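Local coordinates for protein 4-alpha-glucanotransferase (Aquifex aeolicus, PDB 1TZ7) that belongs to the amylomaltase family of glucanotransferases and is built round a parallel beta/alpha barrel, at residues 300-312 against 348-362. Sequence-based numbering, arbitrary orientation.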
loop_
_atom_site.group_PDB
_atom_site.type_symbol
_atom_site.label_atom_id
_atom_site.label_comp_id
_atom_site.label_asym_id
_atom_site.label_seq_id
_atom_site.Cartn_x
_atom_site.Cartn_y
_atom_site.Cartn_z
ATOM N N PHE A 300 1.118 3.071 -10.937
ATOM C CA PHE A 300 0.271 4.073 -10.290
ATOM C C PHE A 300 0.495 5.461 -10.873
ATOM O O PHE A 300 1.529 5.734 -11.477
ATOM C CB PHE A 300 0.547 4.113 -8.791
ATOM C CG PHE A 300 0.610 2.761 -8.151
ATOM C CD1 PHE A 300 1.773 2.323 -7.538
ATOM C CD2 PHE A 300 -0.497 1.925 -8.155
ATOM C CE1 PHE A 300 1.831 1.074 -6.943
ATOM C CE2 PHE A 300 -0.441 0.679 -7.563
ATOM C CZ PHE A 300 0.724 0.253 -6.956
ATOM N N ASP A 301 -0.485 6.334 -10.676
ATOM C CA ASP A 301 -0.359 7.736 -11.047
ATOM C C ASP A 301 0.190 8.557 -9.891
ATOM O O ASP A 301 1.019 9.451 -10.088
ATOM C CB ASP A 301 -1.709 8.273 -11.474
ATOM C CG ASP A 301 -2.275 7.525 -12.639
ATOM O OD1 ASP A 301 -3.076 6.589 -12.413
ATOM O OD2 ASP A 301 -1.961 7.780 -13.820
ATOM N N PHE A 302 -0.270 8.252 -8.685
ATOM C CA PHE A 302 0.233 8.909 -7.492
ATOM C C PHE A 302 0.850 7.909 -6.519
ATOM O O PHE A 302 0.403 6.760 -6.410
ATOM C CB PHE A 302 -0.890 9.693 -6.806
ATOM C CG PHE A 302 -1.413 10.855 -7.631
ATOM C CD1 PHE A 302 -0.781 12.090 -7.596
ATOM C CD2 PHE A 302 -2.531 10.702 -8.437
ATOM C CE1 PHE A 302 -1.258 13.161 -8.354
ATOM C CE2 PHE A 302 -3.011 11.768 -9.198
ATOM C CZ PHE A 302 -2.369 12.999 -9.151
ATOM N N LEU A 303 1.878 8.353 -5.815
ATOM C CA LEU A 303 2.566 7.529 -4.851
ATOM C C LEU A 303 2.429 8.132 -3.475
ATOM O O LEU A 303 3.004 9.180 -3.186
ATOM C CB LEU A 303 4.048 7.412 -5.217
ATOM C CG LEU A 303 4.340 7.022 -6.660
ATOM C CD1 LEU A 303 5.842 6.984 -6.906
ATOM C CD2 LEU A 303 3.704 5.685 -6.996
ATOM N N ARG A 304 1.655 7.473 -2.624
ATOM C CA ARG A 304 1.516 7.883 -1.240
ATOM C C ARG A 304 2.737 7.451 -0.453
ATOM O O ARG A 304 3.058 6.265 -0.393
ATOM C CB ARG A 304 0.253 7.275 -0.627
ATOM C CG ARG A 304 -0.262 8.028 0.588
ATOM C CD ARG A 304 -1.285 7.260 1.401
ATOM N NE ARG A 304 -0.663 6.508 2.487
ATOM C CZ ARG A 304 -1.330 5.937 3.483
ATOM N NH1 ARG A 304 -0.671 5.273 4.427
ATOM N NH2 ARG A 304 -2.658 6.025 3.541
ATOM N N LEU A 305 3.424 8.419 0.145
ATOM C CA LEU A 305 4.669 8.154 0.838
ATOM C C LEU A 305 4.409 7.854 2.306
ATOM O O LEU A 305 4.248 8.768 3.136
ATOM C CB LEU A 305 5.623 9.333 0.688
ATOM C CG LEU A 305 6.022 9.664 -0.766
ATOM C CD1 LEU A 305 6.857 10.920 -0.812
ATOM C CD2 LEU A 305 6.780 8.488 -1.414
ATOM N N ASP A 306 4.358 6.567 2.616
ATOM C CA ASP A 306 4.170 6.089 3.971
ATOM C C ASP A 306 5.252 6.646 4.918
ATOM O O ASP A 306 6.431 6.650 4.591
ATOM C CB ASP A 306 4.200 4.558 3.972
ATOM C CG ASP A 306 4.144 3.974 5.352
ATOM O OD1 ASP A 306 3.094 4.115 6.018
ATOM O OD2 ASP A 306 5.106 3.340 5.859
ATOM N N HIS A 307 4.820 7.114 6.088
ATOM C CA HIS A 307 5.724 7.681 7.089
ATOM C C HIS A 307 6.625 8.780 6.476
ATOM O O HIS A 307 7.858 8.748 6.617
ATOM C CB HIS A 307 6.582 6.580 7.735
ATOM C CG HIS A 307 7.246 7.011 9.002
ATOM N ND1 HIS A 307 6.566 7.659 10.012
ATOM C CD2 HIS A 307 8.532 6.906 9.420
ATOM C CE1 HIS A 307 7.401 7.927 11.001
ATOM N NE2 HIS A 307 8.600 7.481 10.669
ATOM N N PHE A 308 5.994 9.744 5.807
ATOM C CA PHE A 308 6.715 10.818 5.120
ATOM C C PHE A 308 7.708 11.539 6.048
ATOM O O PHE A 308 8.763 11.961 5.616
ATOM C CB PHE A 308 5.726 11.835 4.538
ATOM C CG PHE A 308 6.383 13.020 3.901
ATOM C CD1 PHE A 308 6.801 12.971 2.578
ATOM C CD2 PHE A 308 6.600 14.190 4.628
ATOM C CE1 PHE A 308 7.417 14.063 1.987
ATOM C CE2 PHE A 308 7.221 15.292 4.031
ATOM C CZ PHE A 308 7.625 15.223 2.715
ATOM N N ARG A 309 7.354 11.671 7.322
ATOM C CA ARG A 309 8.181 12.421 8.268
ATOM C C ARG A 309 9.581 11.791 8.423
ATOM O O ARG A 309 10.527 12.459 8.836
ATOM C CB ARG A 309 7.484 12.517 9.632
ATOM C CG ARG A 309 7.542 11.233 10.467
ATOM C CD ARG A 309 8.643 11.221 11.510
ATOM N NE ARG A 309 8.520 12.337 12.459
ATOM C CZ ARG A 309 9.394 13.352 12.556
ATOM N NH1 ARG A 309 9.192 14.315 13.441
ATOM N NH2 ARG A 309 10.463 13.404 11.767
ATOM N N GLY A 310 9.694 10.506 8.085
ATOM C CA GLY A 310 10.974 9.810 8.115
ATOM C C GLY A 310 12.022 10.371 7.149
ATOM O O GLY A 310 13.212 10.115 7.309
ATOM N N PHE A 311 11.578 11.125 6.143
ATOM C CA PHE A 311 12.499 11.746 5.185
ATOM C C PHE A 311 13.165 12.989 5.788
ATOM O O PHE A 311 14.209 13.431 5.317
ATOM C CB PHE A 311 11.762 12.114 3.896
ATOM C CG PHE A 311 11.270 10.919 3.109
ATOM C CD1 PHE A 311 9.917 10.751 2.850
ATOM C CD2 PHE A 311 12.163 9.969 2.628
ATOM C CE1 PHE A 311 9.462 9.656 2.127
ATOM C CE2 PHE A 311 11.709 8.872 1.908
ATOM C CZ PHE A 311 10.355 8.721 1.658
ATOM N N GLU A 312 12.554 13.540 6.834
ATOM C CA GLU A 312 13.168 14.629 7.604
ATOM C C GLU A 312 13.998 14.076 8.759
ATOM O O GLU A 312 15.135 14.480 8.963
ATOM C CB GLU A 312 12.084 15.572 8.147
ATOM C CG GLU A 312 12.629 16.863 8.760
ATOM C CD GLU A 312 13.007 16.707 10.230
ATOM O OE1 GLU A 312 14.004 17.332 10.664
ATOM O OE2 GLU A 312 12.312 15.960 10.948
ATOM N N ASN A 348 5.207 15.741 -10.301
ATOM C CA ASN A 348 4.932 15.559 -8.858
ATOM C C ASN A 348 3.815 14.561 -8.554
ATOM O O ASN A 348 2.659 14.942 -8.352
ATOM C CB ASN A 348 4.654 16.888 -8.160
ATOM C CG ASN A 348 4.829 16.794 -6.629
ATOM O OD1 ASN A 348 4.933 15.692 -6.069
ATOM N ND2 ASN A 348 4.864 17.940 -5.960
ATOM N N PRO A 349 4.179 13.283 -8.514
ATOM C CA PRO A 349 3.238 12.211 -8.217
ATOM C C PRO A 349 3.047 11.973 -6.718
ATOM O O PRO A 349 2.285 11.090 -6.348
ATOM C CB PRO A 349 3.903 10.994 -8.858
ATOM C CG PRO A 349 5.364 11.252 -8.701
ATOM C CD PRO A 349 5.535 12.765 -8.779
ATOM N N PHE A 350 3.732 12.744 -5.875
ATOM C CA PHE A 350 3.877 12.380 -4.464
ATOM C C PHE A 350 2.728 12.896 -3.604
ATOM O O PHE A 350 2.252 14.025 -3.778
ATOM C CB PHE A 350 5.209 12.874 -3.918
ATOM C CG PHE A 350 6.394 12.351 -4.668
ATOM C CD1 PHE A 350 6.700 10.996 -4.648
ATOM C CD2 PHE A 350 7.199 13.208 -5.414
ATOM C CE1 PHE A 350 7.799 10.504 -5.354
ATOM C CE2 PHE A 350 8.287 12.722 -6.115
ATOM C CZ PHE A 350 8.586 11.365 -6.082
ATOM N N ILE A 351 2.276 12.040 -2.688
ATOM C CA ILE A 351 1.381 12.428 -1.613
ATOM C C ILE A 351 2.030 12.029 -0.296
ATOM O O ILE A 351 2.554 10.933 -0.173
ATOM C CB ILE A 351 0.005 11.698 -1.760
ATOM C CG1 ILE A 351 -0.717 12.160 -3.023
ATOM C CG2 ILE A 351 -0.863 11.941 -0.533
ATOM C CD1 ILE A 351 -1.881 11.257 -3.433
ATOM N N ALA A 352 1.996 12.919 0.680
ATOM C CA ALA A 352 2.622 12.658 1.963
ATOM C C ALA A 352 1.615 12.067 2.941
ATOM O O ALA A 352 0.566 12.659 3.191
ATOM C CB ALA A 352 3.212 13.936 2.530
ATOM N N GLU A 353 1.940 10.889 3.489
ATOM C CA GLU A 353 1.332 10.433 4.734
ATOM C C GLU A 353 2.027 11.112 5.899
ATOM O O GLU A 353 3.049 10.621 6.414
ATOM C CB GLU A 353 1.428 8.911 4.874
ATOM C CG GLU A 353 0.613 8.347 6.045
ATOM C CD GLU A 353 1.437 8.175 7.321
ATOM O OE1 GLU A 353 1.219 8.944 8.288
ATOM O OE2 GLU A 353 2.294 7.273 7.360
ATOM N N ASP A 354 1.476 12.247 6.308
ATOM C CA ASP A 354 2.109 13.103 7.294
ATOM C C ASP A 354 1.262 13.151 8.548
ATOM O O ASP A 354 1.117 14.193 9.177
ATOM C CB ASP A 354 2.317 14.524 6.723
ATOM C CG ASP A 354 1.025 15.156 6.233
ATOM O OD1 ASP A 354 1.014 16.377 5.979
ATOM O OD2 ASP A 354 -0.029 14.512 6.077
ATOM N N LEU A 355 0.699 12.004 8.904
ATOM C CA LEU A 355 -0.043 11.860 10.140
ATOM C C LEU A 355 0.882 11.294 11.227
ATOM O O LEU A 355 1.587 10.306 11.003
ATOM C CB LEU A 355 -1.242 10.921 9.928
ATOM C CG LEU A 355 -2.103 11.186 8.675
ATOM C CD1 LEU A 355 -2.892 9.934 8.278
ATOM C CD2 LEU A 355 -3.039 12.354 8.905
ATOM N N GLY A 356 0.886 11.930 12.392
ATOM C CA GLY A 356 1.574 11.390 13.554
ATOM C C GLY A 356 3.042 11.785 13.610
ATOM O O GLY A 356 3.775 11.657 12.619
ATOM N N PHE A 357 3.472 12.265 14.779
ATOM C CA PHE A 357 4.852 12.718 14.983
ATOM C C PHE A 357 5.238 13.806 13.985
ATOM O O PHE A 357 6.351 13.813 13.466
ATOM C CB PHE A 357 5.832 11.537 14.876
ATOM C CG PHE A 357 5.470 10.368 15.743
ATOM C CD1 PHE A 357 5.732 10.392 17.108
ATOM C CD2 PHE A 357 4.863 9.239 15.197
ATOM C CE1 PHE A 357 5.395 9.311 17.914
ATOM C CE2 PHE A 357 4.527 8.157 16.001
ATOM C CZ PHE A 357 4.792 8.195 17.358
ATOM N N ILE A 358 4.319 14.726 13.723
ATOM C CA ILE A 358 4.587 15.815 12.794
ATOM C C ILE A 358 5.164 17.030 13.532
ATOM O O ILE A 358 4.646 17.446 14.566
ATOM C CB ILE A 358 3.296 16.203 12.005
ATOM C CG1 ILE A 358 3.631 17.199 10.897
ATOM C CG2 ILE A 358 2.224 16.782 12.944
ATOM C CD1 ILE A 358 2.690 17.135 9.724
ATOM N N THR A 359 6.253 17.574 12.995
ATOM C CA THR A 359 6.794 18.851 13.456
ATOM C C THR A 359 6.769 19.866 12.318
ATOM O O THR A 359 6.438 19.528 11.178
ATOM C CB THR A 359 8.236 18.676 13.949
ATOM O OG1 THR A 359 9.055 18.169 12.888
ATOM C CG2 THR A 359 8.328 17.603 15.042
ATOM N N ASP A 360 7.129 21.108 12.632
ATOM C CA ASP A 360 7.184 22.173 11.630
ATOM C C ASP A 360 8.301 21.925 10.606
ATOM O O ASP A 360 8.192 22.334 9.463
ATOM C CB ASP A 360 7.389 23.532 12.309
ATOM C CG ASP A 360 6.104 24.089 12.910
ATOM O OD1 ASP A 360 6.185 25.051 13.700
ATOM O OD2 ASP A 360 4.972 23.626 12.648
ATOM N N GLU A 361 9.372 21.256 11.035
ATOM C CA GLU A 361 10.428 20.831 10.115
ATOM C C GLU A 361 9.860 19.937 9.031
ATOM O O GLU A 361 10.201 20.083 7.862
ATOM C CB GLU A 361 11.527 20.081 10.859
ATOM C CG GLU A 361 12.312 20.930 11.835
ATOM C CD GLU A 361 12.076 20.526 13.275
ATOM O OE1 GLU A 361 10.923 20.648 13.746
ATOM O OE2 GLU A 361 13.042 20.084 13.935
ATOM N N VAL A 362 8.986 19.010 9.429
ATOM C CA VAL A 362 8.349 18.092 8.486
ATOM C C VAL A 362 7.411 18.838 7.557
ATOM O O VAL A 362 7.412 18.604 6.353
ATOM C CB VAL A 362 7.548 16.979 9.221
ATOM C CG1 VAL A 362 6.821 16.082 8.215
ATOM C CG2 VAL A 362 8.474 16.147 10.105
HETATM O O HOH W 1 4.757 10.823 8.574
HETATM O O HOH W 2 11.327 16.674 13.216
#
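R309 folds back against the loop and first helical residues of 356-362. R309 NE gives a hydrogen bond to F357 O (2.8 Å), and NH1 adds a weak one to the same oxygen. CG sits between the backbone N and the carbonyl carbon (chi1 76°), and bends at chi2 and chi3 bring NE to F357 O. V362 CG2 lies over one guanidinium face, 3.8 Å from R309 CZ. R309 NH2 forms a salt bridge to E312 OE2 (3.3 Å); E312 OE1 is paired with K331. A water links R309 NH1, E312 OE2 and T359 OG1. W329 makes a cation-pi contact with R309.

F308 turns one ring face to A352, whose CB stands 3.9 Å from the ring centroid in a CH-pi contact.

Strands 302-305 and 350-352 are parallel neighbours in the eight-stranded beta/alpha barrel. The N-H groups of L303 and L305 bond to P349 O and I351 O. Their C=O groups accept from I351 N and E353 N. L305 CD1 packs on F350 CD1 (3.8 Å), obliquely to the ring.

Beyond the strands, a bend at chi2 (-94°) brings E353 OE2 to H307 N (2.8 Å), which comes from above the carboxylate plane. E353 CG lies over one face of the R304 guanidinium, 3.7 Å from R304 NH1. E353 OE1 accepts from L355 N.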